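Local structure of histidine kinase (Methanosarcina mazei, 3LI9) at residues 73-84 and 102-110. The protein probably autophosphorylates on histidine from ATP as a membrane-bound sensor kinase, of which this piece is the extracellular Cache (PDC-fold) sensor domain. Sequence-based numbering, arbitrary orientation.
Sequences IGVYLGYEPDAF and RFVPYCNKI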
loop_
_atom_site.group_PDB
_atom_site.type_symbol
_atom_site.label_atom_id
_atom_site.label_comp_id
_atom_site.label_asym_id
_atom_site.label_seq_id
_atom_site.Cartn_x
_atom_site.Cartn_y
_atom_site.Cartn_z
ATOM N N ILE A 73 -8.373 -4.278 6.520
ATOM C CA ILE A 73 -9.573 -4.921 6.075
ATOM C C ILE A 73 -9.377 -6.444 5.810
ATOM O O ILE A 73 -10.335 -7.162 5.621
ATOM C CB ILE A 73 -10.134 -4.203 4.802
ATOM C CG1 ILE A 73 -11.596 -4.560 4.577
ATOM C CG2 ILE A 73 -9.263 -4.537 3.534
ATOM C CD1 ILE A 73 -12.317 -3.515 3.610
ATOM N N GLY A 74 -8.132 -6.887 5.798
ATOM C CA GLY A 74 -7.856 -8.274 5.602
ATOM C C GLY A 74 -6.533 -8.618 6.275
ATOM O O GLY A 74 -5.607 -7.812 6.341
ATOM N N VAL A 75 -6.450 -9.848 6.742
ATOM C CA VAL A 75 -5.183 -10.398 7.244
ATOM C C VAL A 75 -5.169 -11.850 6.743
ATOM O O VAL A 75 -6.185 -12.561 6.750
ATOM C CB VAL A 75 -5.121 -10.436 8.809
ATOM C CG1 VAL A 75 -3.739 -11.040 9.347
ATOM C CG2 VAL A 75 -5.309 -9.037 9.387
ATOM N N TYR A 76 -3.985 -12.262 6.266
ATOM C CA TYR A 76 -3.961 -13.558 5.596
ATOM C C TYR A 76 -2.630 -14.269 5.707
ATOM O O TYR A 76 -1.581 -13.652 5.944
ATOM C CB TYR A 76 -4.416 -13.432 4.151
ATOM C CG TYR A 76 -3.669 -12.376 3.335
ATOM C CD1 TYR A 76 -2.504 -12.703 2.687
ATOM C CD2 TYR A 76 -4.094 -11.025 3.343
ATOM C CE1 TYR A 76 -1.774 -11.735 1.933
ATOM C CE2 TYR A 76 -3.395 -10.074 2.633
ATOM C CZ TYR A 76 -2.255 -10.430 1.934
ATOM O OH TYR A 76 -1.620 -9.442 1.230
ATOM N N LEU A 77 -2.674 -15.595 5.429
ATOM C CA LEU A 77 -1.461 -16.385 5.336
ATOM C C LEU A 77 -1.639 -17.196 4.023
ATOM O O LEU A 77 -2.796 -17.560 3.645
ATOM C CB LEU A 77 -1.444 -17.405 6.493
ATOM C CG LEU A 77 -1.299 -16.734 7.872
ATOM C CD1 LEU A 77 -1.551 -17.823 8.960
ATOM C CD2 LEU A 77 0.089 -16.127 8.046
ATOM N N GLY A 78 -0.540 -17.421 3.294
ATOM C CA GLY A 78 -0.666 -18.287 2.107
ATOM C C GLY A 78 0.616 -19.146 2.097
ATOM O O GLY A 78 1.687 -18.623 2.164
ATOM N N TYR A 79 0.468 -20.477 2.072
ATOM C CA TYR A 79 1.622 -21.393 2.127
ATOM C C TYR A 79 1.812 -22.193 0.818
ATOM O O TYR A 79 0.876 -22.425 0.062
ATOM C CB TYR A 79 1.415 -22.377 3.226
ATOM C CG TYR A 79 1.694 -21.790 4.606
ATOM C CD1 TYR A 79 0.748 -20.993 5.258
ATOM C CD2 TYR A 79 2.930 -22.050 5.256
ATOM C CE1 TYR A 79 1.044 -20.476 6.553
ATOM C CE2 TYR A 79 3.206 -21.527 6.545
ATOM C CZ TYR A 79 2.256 -20.744 7.142
ATOM O OH TYR A 79 2.500 -20.299 8.461
ATOM N N GLU A 80 3.070 -22.517 0.574
ATOM C CA GLU A 80 3.430 -23.499 -0.463
ATOM C C GLU A 80 2.804 -24.832 -0.137
ATOM O O GLU A 80 2.396 -25.164 0.957
ATOM C CB GLU A 80 4.972 -23.647 -0.464
ATOM C CG GLU A 80 5.737 -22.444 -0.882
ATOM C CD GLU A 80 5.614 -22.187 -2.387
ATOM O OE1 GLU A 80 6.339 -22.840 -3.160
ATOM O OE2 GLU A 80 4.822 -21.331 -2.792
ATOM N N PRO A 81 2.707 -25.703 -1.147
ATOM C CA PRO A 81 2.134 -27.031 -0.937
ATOM C C PRO A 81 2.799 -27.783 0.202
ATOM O O PRO A 81 4.027 -27.903 0.225
ATOM C CB PRO A 81 2.409 -27.713 -2.312
ATOM C CG PRO A 81 2.310 -26.607 -3.259
ATOM C CD PRO A 81 3.043 -25.437 -2.542
ATOM N N ASP A 82 1.986 -28.224 1.155
ATOM C CA ASP A 82 2.342 -28.981 2.324
ATOM C C ASP A 82 3.297 -28.281 3.312
ATOM O O ASP A 82 3.753 -28.909 4.256
ATOM C CB ASP A 82 2.924 -30.334 1.897
ATOM C CG ASP A 82 1.834 -31.333 1.572
ATOM O OD1 ASP A 82 0.716 -31.246 2.111
ATOM O OD2 ASP A 82 2.084 -32.204 0.747
ATOM N N ALA A 83 3.474 -26.971 3.136
ATOM C CA ALA A 83 4.515 -26.191 3.913
ATOM C C ALA A 83 4.070 -25.766 5.311
ATOM O O ALA A 83 4.913 -25.440 6.175
ATOM C CB ALA A 83 5.161 -25.039 3.112
ATOM N N PHE A 84 2.758 -25.753 5.587
ATOM C CA PHE A 84 2.287 -25.394 6.902
ATOM C C PHE A 84 2.368 -26.587 7.846
ATOM O O PHE A 84 2.816 -26.445 8.994
ATOM C CB PHE A 84 0.801 -24.928 6.867
ATOM C CG PHE A 84 0.267 -24.565 8.239
ATOM C CD1 PHE A 84 0.713 -23.348 8.847
ATOM C CD2 PHE A 84 -0.668 -25.341 8.878
ATOM C CE1 PHE A 84 0.268 -23.018 10.120
ATOM C CE2 PHE A 84 -1.189 -25.023 10.145
ATOM C CZ PHE A 84 -0.724 -23.827 10.749
ATOM N N ARG A 102 -4.139 -26.360 0.267
ATOM C CA ARG A 102 -3.020 -25.480 0.733
ATOM C C ARG A 102 -3.567 -24.564 1.829
ATOM O O ARG A 102 -4.772 -24.208 1.767
ATOM C CB ARG A 102 -2.420 -24.617 -0.372
ATOM C CG ARG A 102 -1.608 -25.485 -1.388
ATOM C CD ARG A 102 -1.107 -24.766 -2.613
ATOM N NE ARG A 102 -0.214 -23.635 -2.306
ATOM C CZ ARG A 102 0.364 -22.916 -3.223
ATOM N NH1 ARG A 102 0.164 -23.293 -4.499
ATOM N NH2 ARG A 102 1.111 -21.835 -2.914
ATOM N N PHE A 103 -2.752 -24.226 2.820
ATOM C CA PHE A 103 -3.240 -23.261 3.860
ATOM C C PHE A 103 -3.131 -21.855 3.320
ATOM O O PHE A 103 -2.056 -21.281 3.284
ATOM C CB PHE A 103 -2.416 -23.407 5.155
ATOM C CG PHE A 103 -3.071 -22.816 6.373
ATOM C CD1 PHE A 103 -4.454 -22.929 6.589
ATOM C CD2 PHE A 103 -2.284 -22.116 7.313
ATOM C CE1 PHE A 103 -5.034 -22.426 7.707
ATOM C CE2 PHE A 103 -2.910 -21.564 8.462
ATOM C CZ PHE A 103 -4.286 -21.723 8.650
ATOM N N VAL A 104 -4.291 -21.305 2.879
ATOM C CA VAL A 104 -4.345 -19.996 2.214
ATOM C C VAL A 104 -5.502 -19.131 2.775
ATOM O O VAL A 104 -6.277 -18.540 2.010
ATOM C CB VAL A 104 -4.441 -20.143 0.661
ATOM C CG1 VAL A 104 -3.028 -20.596 0.061
ATOM C CG2 VAL A 104 -5.589 -21.086 0.262
ATOM N N PRO A 105 -5.625 -19.065 4.105
ATOM C CA PRO A 105 -6.817 -18.366 4.662
ATOM C C PRO A 105 -6.741 -16.827 4.483
ATOM O O PRO A 105 -5.733 -16.205 4.855
ATOM C CB PRO A 105 -6.819 -18.787 6.133
ATOM C CG PRO A 105 -5.268 -18.956 6.462
ATOM C CD PRO A 105 -4.720 -19.581 5.155
ATOM N N TYR A 106 -7.831 -16.242 3.966
ATOM C CA TYR A 106 -7.923 -14.769 3.794
ATOM C C TYR A 106 -9.042 -14.326 4.728
ATOM O O TYR A 106 -10.232 -14.519 4.423
ATOM C CB TYR A 106 -8.244 -14.436 2.327
ATOM C CG TYR A 106 -8.451 -12.956 2.076
ATOM C CD1 TYR A 106 -7.531 -12.049 2.523
ATOM C CD2 TYR A 106 -9.554 -12.488 1.349
ATOM C CE1 TYR A 106 -7.682 -10.631 2.260
ATOM C CE2 TYR A 106 -9.705 -11.127 1.107
ATOM C CZ TYR A 106 -8.737 -10.225 1.532
ATOM O OH TYR A 106 -8.885 -8.876 1.345
ATOM N N CYS A 107 -8.674 -13.805 5.898
ATOM C CA CYS A 107 -9.652 -13.378 6.911
ATOM C C CYS A 107 -9.917 -11.901 6.636
ATOM O O CYS A 107 -8.993 -11.101 6.668
ATOM C CB CYS A 107 -9.052 -13.625 8.288
ATOM S SG CYS A 107 -10.218 -13.032 9.556
ATOM N N ASN A 108 -11.160 -11.569 6.299
ATOM C CA ASN A 108 -11.456 -10.189 5.842
ATOM C C ASN A 108 -12.825 -9.704 6.196
ATOM O O ASN A 108 -13.715 -10.491 6.497
ATOM C CB ASN A 108 -11.255 -10.102 4.309
ATOM C CG ASN A 108 -12.327 -10.875 3.553
ATOM O OD1 ASN A 108 -12.214 -12.131 3.286
ATOM N ND2 ASN A 108 -13.394 -10.204 3.271
ATOM N N LYS A 109 -12.988 -8.401 6.128
ATOM C CA LYS A 109 -14.326 -7.805 6.200
ATOM C C LYS A 109 -14.698 -6.975 4.972
ATOM O O LYS A 109 -15.462 -5.971 5.090
ATOM C CB LYS A 109 -14.448 -7.024 7.527
ATOM C CG LYS A 109 -13.449 -6.010 7.703
ATOM C CD LYS A 109 -13.611 -5.264 9.095
ATOM C CE LYS A 109 -13.279 -6.120 10.272
ATOM N NZ LYS A 109 -13.073 -5.161 11.453
ATOM N N ILE A 110 -14.246 -7.401 3.803
ATOM C CA ILE A 110 -14.459 -6.703 2.525
ATOM C C ILE A 110 -15.924 -6.497 2.270
ATOM O O ILE A 110 -16.320 -5.407 1.869
ATOM C CB ILE A 110 -13.906 -7.543 1.331
ATOM C CG1 ILE A 110 -12.376 -7.712 1.341
ATOM C CG2 ILE A 110 -14.312 -6.937 -0.107
ATOM C CD1 ILE A 110 -11.618 -6.417 1.079
HETATM O O HOH W 1 -0.070 -25.458 2.497
#
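Strands 74-79 and 105-108 run antiparallel, their axes 4.7 Å apart at closest approach, with Val75 and Cys107 as the hydrogen-bonded pair: Val75 N to Cys107 O is 2.8 Å and Cys107 N returns to Val75 O. Further backbone bonds, Lys109 N to Ile73 O, Leu77 N to Pro105 O and Tyr79 N to Phe103 O, extend the ladder both ways. Pro105 has no N-H to offer Leu77 O, which instead receives a CA-H...O contact from Val104. At the end of strand 74-79, Arg102 bends at chi3 and grips Tyr79 O side-on, NE at 2.9 Å and NH2 at 3.0 Å, the oxygen lying in the guanidinium plane. Pro81 CD sits 3.7 Å above the centre of that plane, while Glu80 OE2, hydrogen-bonded to Tyr128 OH, meets Arg102 NH2 only by a long, out-of-plane salt bridge. Phe103, CG anti to its own N (chi1 -162°), sets CD2 over the centre of the Phe84 ring, and Tyr79 CE1 lies at the edge of the Phe103 ring, 3.8 Å from Phe103 CD2, completing an aromatic cluster. Near Gly74, Tyr76 CD2 lies 3.7 Å from Tyr106 CD1, the rings oblique; Tyr76 OH is hydrogen-bonded to Asp154 and Tyr106 OH to Asp170. Val75, Leu77 and Tyr79 pack on helix 13-48, Phe103 on helix 55-67, and strand 74-79 lies between 105-108 and 162-172 in the PDC-fold sheet.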